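Side-chain contact in DNA protection during starvation protein (Mycobacterium smegmatis, PDB 2YW6), which probably protects DNA from oxidative damage by oxidising ferrous iron with hydrogen peroxide and storing it as ferric mineral inside a hollow twelve-subunit shell: residues Glu118-Ser123 / Gly143-Phe148. Numbering follows the deposited sequence.
Sequences EDTRKS and GELEKF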
ATOM      1  N   GLU B 118     -10.853   0.565 -37.024  1.00 41.10           N
ATOM      2  CA  GLU B 118     -10.967  -0.104 -38.314  1.00 43.04           C
ATOM      3  C   GLU B 118      -9.626  -0.743 -38.693  1.00 40.56           C
ATOM      4  O   GLU B 118      -9.576  -1.897 -39.137  1.00 36.10           O
ATOM      5  CB  GLU B 118     -11.390   0.869 -39.405  1.00 54.02           C
ATOM      6  CG  GLU B 118     -11.678   0.166 -40.717  1.00 77.27           C
ATOM      7  CD  GLU B 118     -12.034   1.122 -41.829  1.00 87.65           C
ATOM      8  OE1 GLU B 118     -12.371   0.649 -42.934  1.00 91.03           O
ATOM      9  OE2 GLU B 118     -11.974   2.346 -41.599  1.00 91.76           O
ATOM     10  N   ASP B 119      -8.540   0.002 -38.510  1.00 36.22           N
ATOM     11  CA  ASP B 119      -7.216  -0.519 -38.823  1.00 34.16           C
ATOM     12  C   ASP B 119      -6.856  -1.713 -37.952  1.00 32.85           C
ATOM     13  O   ASP B 119      -6.172  -2.640 -38.402  1.00 34.34           O
ATOM     14  CB  ASP B 119      -6.155   0.563 -38.636  1.00 35.07           C
ATOM     15  CG  ASP B 119      -6.141   1.566 -39.771  1.00 39.84           C
ATOM     16  OD1 ASP B 119      -5.345   2.538 -39.708  1.00 39.45           O
ATOM     17  OD2 ASP B 119      -6.926   1.371 -40.729  1.00 41.32           O
ATOM     18  N   THR B 120      -7.301  -1.694 -36.700  1.00 32.53           N
ATOM     19  CA  THR B 120      -6.994  -2.792 -35.796  1.00 32.74           C
ATOM     20  C   THR B 120      -7.770  -4.049 -36.184  1.00 35.10           C
ATOM     21  O   THR B 120      -7.245  -5.162 -36.104  1.00 32.23           O
ATOM     22  CB  THR B 120      -7.292  -2.407 -34.335  1.00 31.82           C
ATOM     23  OG1 THR B 120      -6.540  -1.226 -34.003  1.00 28.10           O
ATOM     24  CG2 THR B 120      -6.894  -3.541 -33.382  1.00 27.33           C
ATOM     25  N   ARG B 121      -9.013  -3.870 -36.614  1.00 40.45           N
ATOM     26  CA  ARG B 121      -9.828  -5.001 -37.034  1.00 45.09           C
ATOM     27  C   ARG B 121      -9.184  -5.735 -38.214  1.00 47.73           C
ATOM     28  O   ARG B 121      -9.093  -6.965 -38.210  1.00 41.92           O
ATOM     29  CB  ARG B 121     -11.225  -4.528 -37.419  1.00 51.33           C
ATOM     30  CG  ARG B 121     -12.044  -4.036 -36.252  1.00 65.54           C
ATOM     31  CD  ARG B 121     -12.464  -5.181 -35.358  1.00 72.42           C
ATOM     32  NE  ARG B 121     -13.436  -4.741 -34.365  1.00 74.92           N
ATOM     33  CZ  ARG B 121     -14.224  -5.570 -33.698  1.00 75.27           C
ATOM     34  NH1 ARG B 121     -14.133  -6.867 -33.934  1.00 75.92           N
ATOM     35  NH2 ARG B 121     -15.099  -5.111 -32.816  1.00 74.81           N
ATOM     36  N   LYS B 122      -8.730  -4.979 -39.213  1.00 52.03           N
ATOM     37  CA  LYS B 122      -8.091  -5.569 -40.394  1.00 53.62           C
ATOM     38  C   LYS B 122      -6.901  -6.441 -39.989  1.00 52.89           C
ATOM     39  O   LYS B 122      -6.815  -7.605 -40.376  1.00 52.42           O
ATOM     40  CB  LYS B 122      -7.593  -4.480 -41.347  1.00 55.37           C
ATOM     41  CG  LYS B 122      -8.649  -3.518 -41.865  1.00 64.89           C
ATOM     42  CD  LYS B 122      -7.993  -2.455 -42.749  1.00 69.68           C
ATOM     43  CE  LYS B 122      -8.968  -1.357 -43.175  1.00 70.98           C
ATOM     44  NZ  LYS B 122      -8.278  -0.243 -43.893  1.00 70.17           N
ATOM     45  N   SER B 123      -5.993  -5.864 -39.205  1.00 50.45           N
ATOM     46  CA  SER B 123      -4.807  -6.573 -38.740  1.00 44.07           C
ATOM     47  C   SER B 123      -5.159  -7.839 -37.998  1.00 38.64           C
ATOM     48  O   SER B 123      -4.516  -8.883 -38.215  1.00 37.70           O
ATOM     49  CB  SER B 123      -3.948  -5.657 -37.853  1.00 40.36           C
ATOM     50  OG  SER B 123      -3.457  -4.542 -38.564  1.00 37.31           O
ATOM     51  N   GLY B 143     -10.474  -4.185 -27.488  1.00 35.19           N
ATOM     52  CA  GLY B 143     -11.502  -4.063 -26.467  1.00 37.17           C
ATOM     53  C   GLY B 143     -11.495  -2.694 -25.802  1.00 38.22           C
ATOM     54  O   GLY B 143     -12.543  -2.054 -25.657  1.00 38.55           O
ATOM     55  N   GLU B 144     -10.312  -2.237 -25.400  1.00 37.72           N
ATOM     56  CA  GLU B 144     -10.177  -0.939 -24.753  1.00 36.99           C
ATOM     57  C   GLU B 144     -10.313   0.200 -25.756  1.00 36.03           C
ATOM     58  O   GLU B 144     -10.980   1.189 -25.473  1.00 35.24           O
ATOM     59  CB  GLU B 144      -8.844  -0.864 -24.016  1.00 38.59           C
ATOM     60  CG  GLU B 144      -8.766  -1.842 -22.857  1.00 39.56           C
ATOM     61  CD  GLU B 144      -9.747  -1.500 -21.743  1.00 40.27           C
ATOM     62  OE1 GLU B 144      -9.927  -2.316 -20.818  1.00 39.86           O
ATOM     63  OE2 GLU B 144     -10.337  -0.405 -21.789  1.00 41.55           O
ATOM     64  N   LEU B 145      -9.696   0.060 -26.931  1.00 34.40           N
ATOM     65  CA  LEU B 145      -9.807   1.082 -27.972  1.00 31.94           C
ATOM     66  C   LEU B 145     -11.265   1.366 -28.296  1.00 32.72           C
ATOM     67  O   LEU B 145     -11.661   2.516 -28.434  1.00 33.54           O
ATOM     68  CB  LEU B 145      -9.113   0.633 -29.257  1.00 30.27           C
ATOM     69  CG  LEU B 145      -7.628   0.943 -29.469  1.00 28.58           C
ATOM     70  CD1 LEU B 145      -7.057   1.658 -28.241  1.00 26.38           C
ATOM     71  CD2 LEU B 145      -6.881  -0.353 -29.773  1.00 24.72           C
ATOM     72  N   GLU B 146     -12.062   0.315 -28.424  1.00 35.13           N
ATOM     73  CA  GLU B 146     -13.475   0.477 -28.739  1.00 36.87           C
ATOM     74  C   GLU B 146     -14.299   1.000 -27.571  1.00 36.98           C
ATOM     75  O   GLU B 146     -15.213   1.800 -27.762  1.00 37.31           O
ATOM     76  CB  GLU B 146     -14.043  -0.845 -29.235  1.00 37.12           C
ATOM     77  CG  GLU B 146     -13.704  -1.105 -30.681  1.00 40.77           C
ATOM     78  CD  GLU B 146     -13.953  -2.531 -31.088  1.00 41.13           C
ATOM     79  OE1 GLU B 146     -14.912  -3.134 -30.556  1.00 41.43           O
ATOM     80  OE2 GLU B 146     -13.196  -3.036 -31.947  1.00 39.46           O
ATOM     81  N   LYS B 147     -13.986   0.542 -26.363  1.00 38.14           N
ATOM     82  CA  LYS B 147     -14.701   1.019 -25.195  1.00 38.19           C
ATOM     83  C   LYS B 147     -14.456   2.522 -25.060  1.00 37.36           C
ATOM     84  O   LYS B 147     -15.377   3.295 -24.814  1.00 40.91           O
ATOM     85  CB  LYS B 147     -14.220   0.312 -23.924  1.00 36.85           C
ATOM     86  CG  LYS B 147     -14.917   0.843 -22.677  1.00 35.26           C
ATOM     87  CD  LYS B 147     -14.069   0.729 -21.420  1.00 35.95           C
ATOM     88  CE  LYS B 147     -14.177  -0.646 -20.802  1.00 35.68           C
ATOM     89  NZ  LYS B 147     -13.668  -0.659 -19.398  1.00 36.98           N
ATOM     90  N   PHE B 148     -13.209   2.936 -25.224  1.00 34.74           N
ATOM     91  CA  PHE B 148     -12.874   4.345 -25.111  1.00 34.53           C
ATOM     92  C   PHE B 148     -13.656   5.220 -26.092  1.00 34.98           C
ATOM     93  O   PHE B 148     -14.140   6.296 -25.721  1.00 33.63           O
ATOM     94  CB  PHE B 148     -11.376   4.566 -25.334  1.00 31.10           C
ATOM     95  CG  PHE B 148     -10.941   5.975 -25.079  1.00 27.91           C
ATOM     96  CD1 PHE B 148     -10.736   6.429 -23.779  1.00 25.81           C
ATOM     97  CD2 PHE B 148     -10.780   6.865 -26.136  1.00 25.67           C
ATOM     98  CE1 PHE B 148     -10.375   7.749 -23.536  1.00 25.54           C
ATOM     99  CE2 PHE B 148     -10.420   8.189 -25.910  1.00 27.10           C
ATOM    100  CZ  PHE B 148     -10.218   8.637 -24.609  1.00 26.95           C
TER
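Arg121 and Glu146 make the one charged link between these two helical segments, a salt bridge with Arg121 NH2 2.9 Å from Glu146 OE2. Glu146 OE2 also lies 3.0 Å from Arg121 NE. Arg121 NH2 gives a further, weak and bent hydrogen bond to Glu146 OE1 (3.0 Å, N-H...O angle 124°). Guanidinium and carboxylate planes are nearly parallel (14°) but offset, the carboxylate displaced to one side of the guanidinium plane, in keeping with the bent bond; the side chains cross nearly at right angles. A bend at chi2 (-71°) turns the guanidinium to the acid, and the glutamate runs extended beyond CG to meet it. A long arginine and a glutamate suit this place, joining segments whose nearest CA atoms, those of Thr120 and Leu145, are 9.2 Å apart.

Helices 102-127 and 132-155, which carry the pair, are consecutive members of the four-helix bundle of the ferritin-like fold. A second subunit closes over the ion pair: its Arg71 forms a salt bridge with Glu146 OE1, and its Val133 packs on both Arg121 and Glu146. Shared between two cations, the buried carboxylate is probably kept ionised.

Van der Waals packing is slighter: Leu145 CD2 lies 4.3 Å from Thr120 OG1, a loose contact, and the leucine also packs on Val116 and Tyr28. Threonine suits this buried spot because its hydroxyl hydrogen-bonds with Val116 O and Gln24 NE2.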